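Local coordinates for protein spermidine synthase (Corynebacterium glutamicum ATCC 13032, PDB 3GJY) that probably catalyses the making of spermidine in polyamine biosynthesis, as a spermidine synthase with an AdoMet-dependent methyltransferase-type fold, at residues D122-L125 / A126-R130; V180-F183 / E184-R188. All blocks are in the same frame, centred on the assembly; numbering follows the deposited sequence.

Contact 1: residues D122-L125 / A126-R130; sequences DAEL and ARLSR. With FMT (formic acid), chain B.
Glu124 and Arg127 form a salt bridge three residues apart along helix 123-132. The two side chains run next to each other and point the same way. Arg127 grips side-on, with one nitrogen for each carboxylate oxygen. Arg127 NE gives a nearly straight bond to Glu124 OE1 at 2.9 Å, and Arg127 NH2 reaches Glu124 OE2 at 2.8 Å. Both oxygens are met on their syn side. The carboxylate and guanidinium planes are turned 40° apart, and both donors sit out of the carboxylate plane. Bends at chi2 of Glu124 (67°) and chi3 of Arg127 (69°) accompany this meeting of the two charged ends.

The helix start is capped. Asp122 is the N-cap, and its OD1 accepts from Glu124 N at 3.0 Å and Leu125 N at 3.2 Å. Asp122 also binds Glu30 N through OD1 and Tyr31 N through OD2, so it ties the cap to the N-terminal region. The helix is the crossover of a beta-alpha-beta unit between strands 115-120 and 141-145. Ala126 turns its methyl group to Ile143 and Val145 of the second strand.

Backbone bonds run from Ala126 N to Asp122 O and onward to Ser129 N with Leu125 O. Ser129 OG lies 2.9 Å from Leu125 O and 2.8 Å from O1 of a formic acid molecule, probably from the crystallisation liquor. Leu125 CG touches the same O1 at 3.4 Å.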
ATOM      1  N   ASP A 122      14.331  -5.065   5.312  1.00 14.08           N
ATOM      2  CA  ASP A 122      15.548  -4.470   5.833  1.00 13.65           C
ATOM      3  C   ASP A 122      15.523  -4.496   7.362  1.00 13.48           C
ATOM      4  O   ASP A 122      14.740  -3.771   7.983  1.00 13.70           O
ATOM      5  CB  ASP A 122      15.687  -3.052   5.260  1.00 14.27           C
ATOM      6  CG  ASP A 122      17.039  -2.428   5.551  1.00 14.10           C
ATOM      7  OD1 ASP A 122      17.553  -2.584   6.687  1.00 15.39           O
ATOM      8  OD2 ASP A 122      17.573  -1.765   4.631  1.00 15.65           O
ATOM      9  N   ALA A 123      16.378  -5.345   7.959  1.00 13.00           N
ATOM     10  CA  ALA A 123      16.383  -5.502   9.422  1.00 14.02           C
ATOM     11  C   ALA A 123      16.651  -4.171  10.158  1.00 14.58           C
ATOM     12  O   ALA A 123      16.085  -3.912  11.233  1.00 14.52           O
ATOM     13  CB  ALA A 123      17.437  -6.563   9.834  1.00 14.66           C
ATOM     14  N   GLU A 124      17.473  -3.308   9.556  1.00 15.01           N
ATOM     15  CA  GLU A 124      17.830  -2.057  10.183  1.00 14.98           C
ATOM     16  C   GLU A 124      16.686  -1.050  10.085  1.00 14.96           C
ATOM     17  O   GLU A 124      16.405  -0.327  11.044  1.00 15.38           O
ATOM     18  CB  GLU A 124      19.136  -1.485   9.584  1.00 16.47           C
ATOM     19  CG  GLU A 124      19.569  -0.145  10.224  1.00 20.01           C
ATOM     20  CD  GLU A 124      19.988  -0.251  11.694  1.00 22.97           C
ATOM     21  OE1 GLU A 124      19.945  -1.347  12.310  1.00 23.35           O
ATOM     22  OE2 GLU A 124      20.357   0.817  12.224  1.00 28.42           O
ATOM     23  N   LEU A 125      15.994  -1.019   8.938  1.00 14.17           N
ATOM     24  CA  LEU A 125      14.809  -0.183   8.861  1.00 14.46           C
ATOM     25  C   LEU A 125      13.760  -0.654   9.877  1.00 14.86           C
ATOM     26  O   LEU A 125      13.124   0.174  10.538  1.00 14.63           O
ATOM     27  CB  LEU A 125      14.193  -0.159   7.462  1.00 15.89           C
ATOM     28  CG  LEU A 125      12.980   0.746   7.300  1.00 18.52           C
ATOM     29  CD1 LEU A 125      13.302   2.210   7.705  1.00 21.52           C
ATOM     30  CD2 LEU A 125      12.578   0.696   5.823  1.00 21.99           C
ATOM     31  N   ALA A 126      13.590  -1.973  10.013  1.00 12.24           N
ATOM     32  CA  ALA A 126      12.690  -2.519  11.020  1.00 12.83           C
ATOM     33  C   ALA A 126      13.067  -2.072  12.433  1.00 12.43           C
ATOM     34  O   ALA A 126      12.193  -1.679  13.221  1.00 12.64           O
ATOM     35  CB  ALA A 126      12.646  -4.075  10.898  1.00 13.57           C
ATOM     36  N   ARG A 127      14.371  -2.106  12.744  1.00 13.36           N
ATOM     37  CA  ARG A 127      14.831  -1.730  14.092  1.00 13.19           C
ATOM     38  C   ARG A 127      14.589  -0.227  14.339  1.00 12.65           C
ATOM     39  O   ARG A 127      14.067   0.154  15.401  1.00 14.20           O
ATOM     40  CB  ARG A 127      16.328  -2.066  14.226  1.00 14.49           C
ATOM     41  CG  ARG A 127      16.841  -1.903  15.648  1.00 16.32           C
ATOM     42  CD  ARG A 127      18.349  -2.073  15.729  1.00 19.41           C
ATOM     43  NE  ARG A 127      19.066  -0.980  15.084  1.00 21.22           N
ATOM     44  CZ  ARG A 127      19.303   0.204  15.648  1.00 25.15           C
ATOM     45  NH1 ARG A 127      18.882   0.458  16.881  1.00 26.88           N
ATOM     46  NH2 ARG A 127      19.981   1.131  14.982  1.00 28.71           N
ATOM     47  N   LEU A 128      14.931   0.626  13.350  1.00 13.26           N
ATOM     48  CA  LEU A 128      14.687   2.078  13.485  1.00 13.56           C
ATOM     49  C   LEU A 128      13.201   2.382  13.641  1.00 13.29           C
ATOM     50  O   LEU A 128      12.830   3.279  14.374  1.00 13.92           O
ATOM     51  CB  LEU A 128      15.239   2.851  12.270  1.00 15.04           C
ATOM     52  CG  LEU A 128      16.756   2.908  12.202  1.00 17.60           C
ATOM     53  CD1 LEU A 128      17.192   3.535  10.861  1.00 21.02           C
ATOM     54  CD2 LEU A 128      17.327   3.696  13.369  1.00 22.32           C
ATOM     55  N   SER A 129      12.343   1.643  12.912  1.00 13.44           N
ATOM     56  CA  SER A 129      10.904   1.860  13.022  1.00 13.32           C
ATOM     57  C   SER A 129      10.420   1.616  14.443  1.00 11.72           C
ATOM     58  O   SER A 129       9.704   2.459  15.032  1.00 12.46           O
ATOM     59  CB  SER A 129      10.102   0.987  12.062  1.00 12.98           C
ATOM     60  OG  SER A 129      10.428   1.289  10.702  1.00 16.23           O
ATOM     61  N   ARG A 130      10.828   0.473  15.021  1.00 12.11           N
ATOM     62  CA  ARG A 130      10.405   0.162  16.396  1.00 11.92           C
ATOM     63  C   ARG A 130      10.952   1.182  17.404  1.00 12.00           C
ATOM     64  O   ARG A 130      10.228   1.564  18.332  1.00 13.91           O
ATOM     65  CB  ARG A 130      10.871  -1.260  16.751  1.00 12.39           C
ATOM     66  CG  ARG A 130      10.553  -1.746  18.164  1.00 11.49           C
ATOM     67  CD  ARG A 130       9.082  -1.722  18.524  1.00 12.09           C
ATOM     68  NE  ARG A 130       8.306  -2.679  17.726  1.00 11.69           N
ATOM     69  CZ  ARG A 130       6.982  -2.648  17.616  1.00 12.40           C
ATOM     70  NH1 ARG A 130       6.300  -1.652  18.168  1.00 13.84           N
ATOM     71  NH2 ARG A 130       6.348  -3.577  16.878  1.00 12.66           N
TER
HETATM   72  C   FMT B 315       9.436  -0.228   7.187  1.00 28.84           C
HETATM   73  O1  FMT B 315       9.810   0.020   8.330  1.00 31.28           O
HETATM   74  O2  FMT B 315       8.677  -1.143   6.881  1.00 27.72           O

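Contact 2: residues V180-F183 / E184-R188; sequences VEFF and EHCHR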
ATOM      1  N   VAL A 180      -0.220 -12.898 -11.729  1.00 12.89           N
ATOM      2  CA  VAL A 180      -1.423 -13.647 -11.366  1.00 12.93           C
ATOM      3  C   VAL A 180      -1.128 -14.578 -10.185  1.00 13.62           C
ATOM      4  O   VAL A 180      -1.926 -14.676  -9.248  1.00 12.79           O
ATOM      5  CB  VAL A 180      -1.919 -14.433 -12.577  1.00 13.00           C
ATOM      6  CG1 VAL A 180      -2.963 -15.510 -12.146  1.00 13.65           C
ATOM      7  CG2 VAL A 180      -2.480 -13.457 -13.661  1.00 13.86           C
ATOM      8  N   GLU A 181       0.045 -15.203 -10.187  1.00 14.08           N
ATOM      9  CA  GLU A 181       0.379 -16.121  -9.097  1.00 13.27           C
ATOM     10  C   GLU A 181       0.462 -15.386  -7.760  1.00 12.25           C
ATOM     11  O   GLU A 181      -0.039 -15.883  -6.747  1.00 12.59           O
ATOM     12  CB  GLU A 181       1.704 -16.855  -9.390  1.00 13.40           C
ATOM     13  CG  GLU A 181       1.606 -17.890 -10.539  1.00 15.91           C
ATOM     14  CD  GLU A 181       1.648 -17.256 -11.913  1.00 15.89           C
ATOM     15  OE1 GLU A 181       2.021 -16.062 -12.053  1.00 15.32           O
ATOM     16  OE2 GLU A 181       1.303 -17.986 -12.883  1.00 21.63           O
ATOM     17  N   PHE A 182       1.062 -14.193  -7.762  1.00 11.61           N
ATOM     18  CA  PHE A 182       1.096 -13.384  -6.542  1.00 12.06           C
ATOM     19  C   PHE A 182      -0.310 -13.028  -6.078  1.00 12.01           C
ATOM     20  O   PHE A 182      -0.618 -13.208  -4.907  1.00 11.71           O
ATOM     21  CB  PHE A 182       1.923 -12.119  -6.753  1.00 12.51           C
ATOM     22  CG  PHE A 182       1.842 -11.149  -5.605  1.00 11.36           C
ATOM     23  CD1 PHE A 182       2.435 -11.440  -4.372  1.00 14.39           C
ATOM     24  CD2 PHE A 182       1.161  -9.940  -5.756  1.00 12.30           C
ATOM     25  CE1 PHE A 182       2.345 -10.515  -3.316  1.00 13.63           C
ATOM     26  CE2 PHE A 182       1.087  -9.033  -4.720  1.00 13.34           C
ATOM     27  CZ  PHE A 182       1.658  -9.315  -3.505  1.00 12.85           C
ATOM     28  N   PHE A 183      -1.152 -12.594  -7.008  1.00 11.48           N
ATOM     29  CA  PHE A 183      -2.526 -12.214  -6.652  1.00 10.94           C
ATOM     30  C   PHE A 183      -3.311 -13.416  -6.126  1.00 11.22           C
ATOM     31  O   PHE A 183      -4.101 -13.276  -5.196  1.00 11.85           O
ATOM     32  CB  PHE A 183      -3.269 -11.554  -7.821  1.00 11.00           C
ATOM     33  CG  PHE A 183      -2.580 -10.306  -8.320  1.00 11.45           C
ATOM     34  CD1 PHE A 183      -2.087  -9.349  -7.425  1.00 12.40           C
ATOM     35  CD2 PHE A 183      -2.401 -10.105  -9.696  1.00 12.84           C
ATOM     36  CE1 PHE A 183      -1.415  -8.212  -7.911  1.00 12.44           C
ATOM     37  CE2 PHE A 183      -1.755  -8.979 -10.181  1.00 13.28           C
ATOM     38  CZ  PHE A 183      -1.249  -8.047  -9.292  1.00 12.89           C
ATOM     39  N   GLU A 184      -3.039 -14.611  -6.682  1.00 10.44           N
ATOM     40  CA  GLU A 184      -3.711 -15.828  -6.207  1.00 11.85           C
ATOM     41  C   GLU A 184      -3.317 -16.149  -4.764  1.00 11.37           C
ATOM     42  O   GLU A 184      -4.177 -16.591  -3.965  1.00 11.83           O
ATOM     43  CB  GLU A 184      -3.403 -17.063  -7.087  1.00 12.11           C
ATOM     44  CG  GLU A 184      -4.074 -17.025  -8.485  1.00 12.48           C
ATOM     45  CD  GLU A 184      -5.588 -17.401  -8.511  1.00 16.34           C
ATOM     46  OE1 GLU A 184      -6.275 -17.430  -7.452  1.00 19.51           O
ATOM     47  OE2 GLU A 184      -6.095 -17.644  -9.639  1.00 19.40           O
ATOM     48  N   HIS A 185      -2.039 -15.952  -4.418  1.00 10.72           N
ATOM     49  CA  HIS A 185      -1.628 -16.141  -3.031  1.00 10.36           C
ATOM     50  C   HIS A 185      -2.352 -15.160  -2.099  1.00 11.49           C
ATOM     51  O   HIS A 185      -2.830 -15.548  -1.027  1.00 11.04           O
ATOM     52  CB  HIS A 185      -0.124 -16.021  -2.890  1.00 10.97           C
ATOM     53  CG  HIS A 185       0.614 -17.190  -3.448  1.00 12.77           C
ATOM     54  ND1 HIS A 185       1.611 -17.101  -4.401  1.00 15.21           N
ATOM     55  CD2 HIS A 185       0.428 -18.508  -3.218  1.00 11.50           C
ATOM     56  CE1 HIS A 185       2.060 -18.328  -4.664  1.00 11.38           C
ATOM     57  NE2 HIS A 185       1.352 -19.186  -3.964  1.00 17.32           N
ATOM     58  N   CYS A 186      -2.418 -13.903  -2.523  1.00 11.01           N
ATOM     59  CA  CYS A 186      -3.144 -12.875  -1.750  1.00 10.41           C
ATOM     60  C   CYS A 186      -4.607 -13.225  -1.584  1.00 11.05           C
ATOM     61  O   CYS A 186      -5.141 -13.120  -0.487  1.00 11.76           O
ATOM     62  CB  CYS A 186      -2.980 -11.494  -2.403  1.00 10.93           C
ATOM     63  SG  CYS A 186      -1.319 -10.838  -2.286  1.00 12.50           S
ATOM     64  N   HIS A 187      -5.232 -13.704  -2.662  1.00 11.81           N
ATOM     65  CA  HIS A 187      -6.641 -14.084  -2.589  1.00 11.81           C
ATOM     66  C   HIS A 187      -6.891 -15.232  -1.596  1.00 10.93           C
ATOM     67  O   HIS A 187      -7.808 -15.180  -0.776  1.00 12.65           O
ATOM     68  CB  HIS A 187      -7.169 -14.406  -3.985  1.00 10.45           C
ATOM     69  CG  HIS A 187      -8.636 -14.651  -4.014  1.00 12.56           C
ATOM     70  ND1 HIS A 187      -9.207 -15.858  -3.689  1.00 14.32           N
ATOM     71  CD2 HIS A 187      -9.656 -13.807  -4.284  1.00 12.94           C
ATOM     72  CE1 HIS A 187     -10.521 -15.749  -3.763  1.00 14.54           C
ATOM     73  NE2 HIS A 187     -10.822 -14.518  -4.124  1.00 13.69           N
ATOM     74  N   ARG A 188      -6.028 -16.262  -1.638  1.00 10.59           N
ATOM     75  CA  ARG A 188      -6.147 -17.329  -0.677  1.00 11.34           C
ATOM     76  C   ARG A 188      -6.031 -16.815   0.755  1.00 11.01           C
ATOM     77  O   ARG A 188      -6.796 -17.225   1.631  1.00 12.12           O
ATOM     78  CB  ARG A 188      -5.074 -18.382  -0.915  1.00 11.81           C
ATOM     79  CG  ARG A 188      -5.185 -19.582   0.070  1.00 11.46           C
ATOM     80  CD  ARG A 188      -4.082 -20.633  -0.227  1.00 10.95           C
ATOM     81  NE  ARG A 188      -2.780 -20.066   0.085  1.00 12.01           N
ATOM     82  CZ  ARG A 188      -1.869 -19.666  -0.802  1.00 11.76           C
ATOM     83  NH1 ARG A 188      -2.022 -19.869  -2.111  1.00 11.68           N
ATOM     84  NH2 ARG A 188      -0.758 -19.069  -0.370  1.00 12.80           N
TER
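Cys186 SG sits over one face of the Phe182 ring, a sulfur-aromatic contact one turn apart on helix 180-189. The sulfur is 3.9 Å from the ring centroid and 23° off the ring normal. It is displaced toward the rim, where Phe182 CZ is its nearest ring atom at 3.6 Å. Phe182 holds CG anti to its own nitrogen (chi1 172°), while Cys186 SG lies beside its own nitrogen (chi1 -69°). These torsions bring the ring and the sulfur together. Val180 and Glu184 run side by side on another part of the helix, with Val180 CG1 4.1 Å from Glu184 CG.

The backbone fixes the spacing. Cys186 N bonds to Phe182 O at 3.1 Å, in the carbonyl plane. Glu184 N to Val180 O and His187 N to Phe183 O continue the same alpha-helical pattern.

Further out, Tyr196 of strand 194-202 touches both Phe182 and Cys186. Phe177 meets the Phe182 ring edge-to-face, and Ala152 of helix 148-153 also packs on it. Phe183 packs on a different helix, 207-219, through Glu212 and Met216. The Glu181 carboxylate is held from outside the helix, with OE1 bonded to Asp291 N and OE2 to His290 ND1.

From the N terminus, the chain forms the four-stranded antiparallel sheet, from strand 25-28 to strand 53-59, and then enters the mixed sheet. Contact 1 comes first, on helix 123-132, just after strand 115-120. Contact 2 follows on helix 180-189, between strands 160-165 and 194-202. Each contact pairs residues about one helical turn apart and closes no long loop. They are in series, so neither nests in nor crosses the other. The centres of contact 1 and contact 2 are 27 Å apart, and their nearest atoms about 16 Å. Contact 1 belongs near the edge strand 141-145 and the N-terminal region. Contact 2 lies by strand 194-202 and helices 148-153 and 207-219. The mixed sheet joins the two regions.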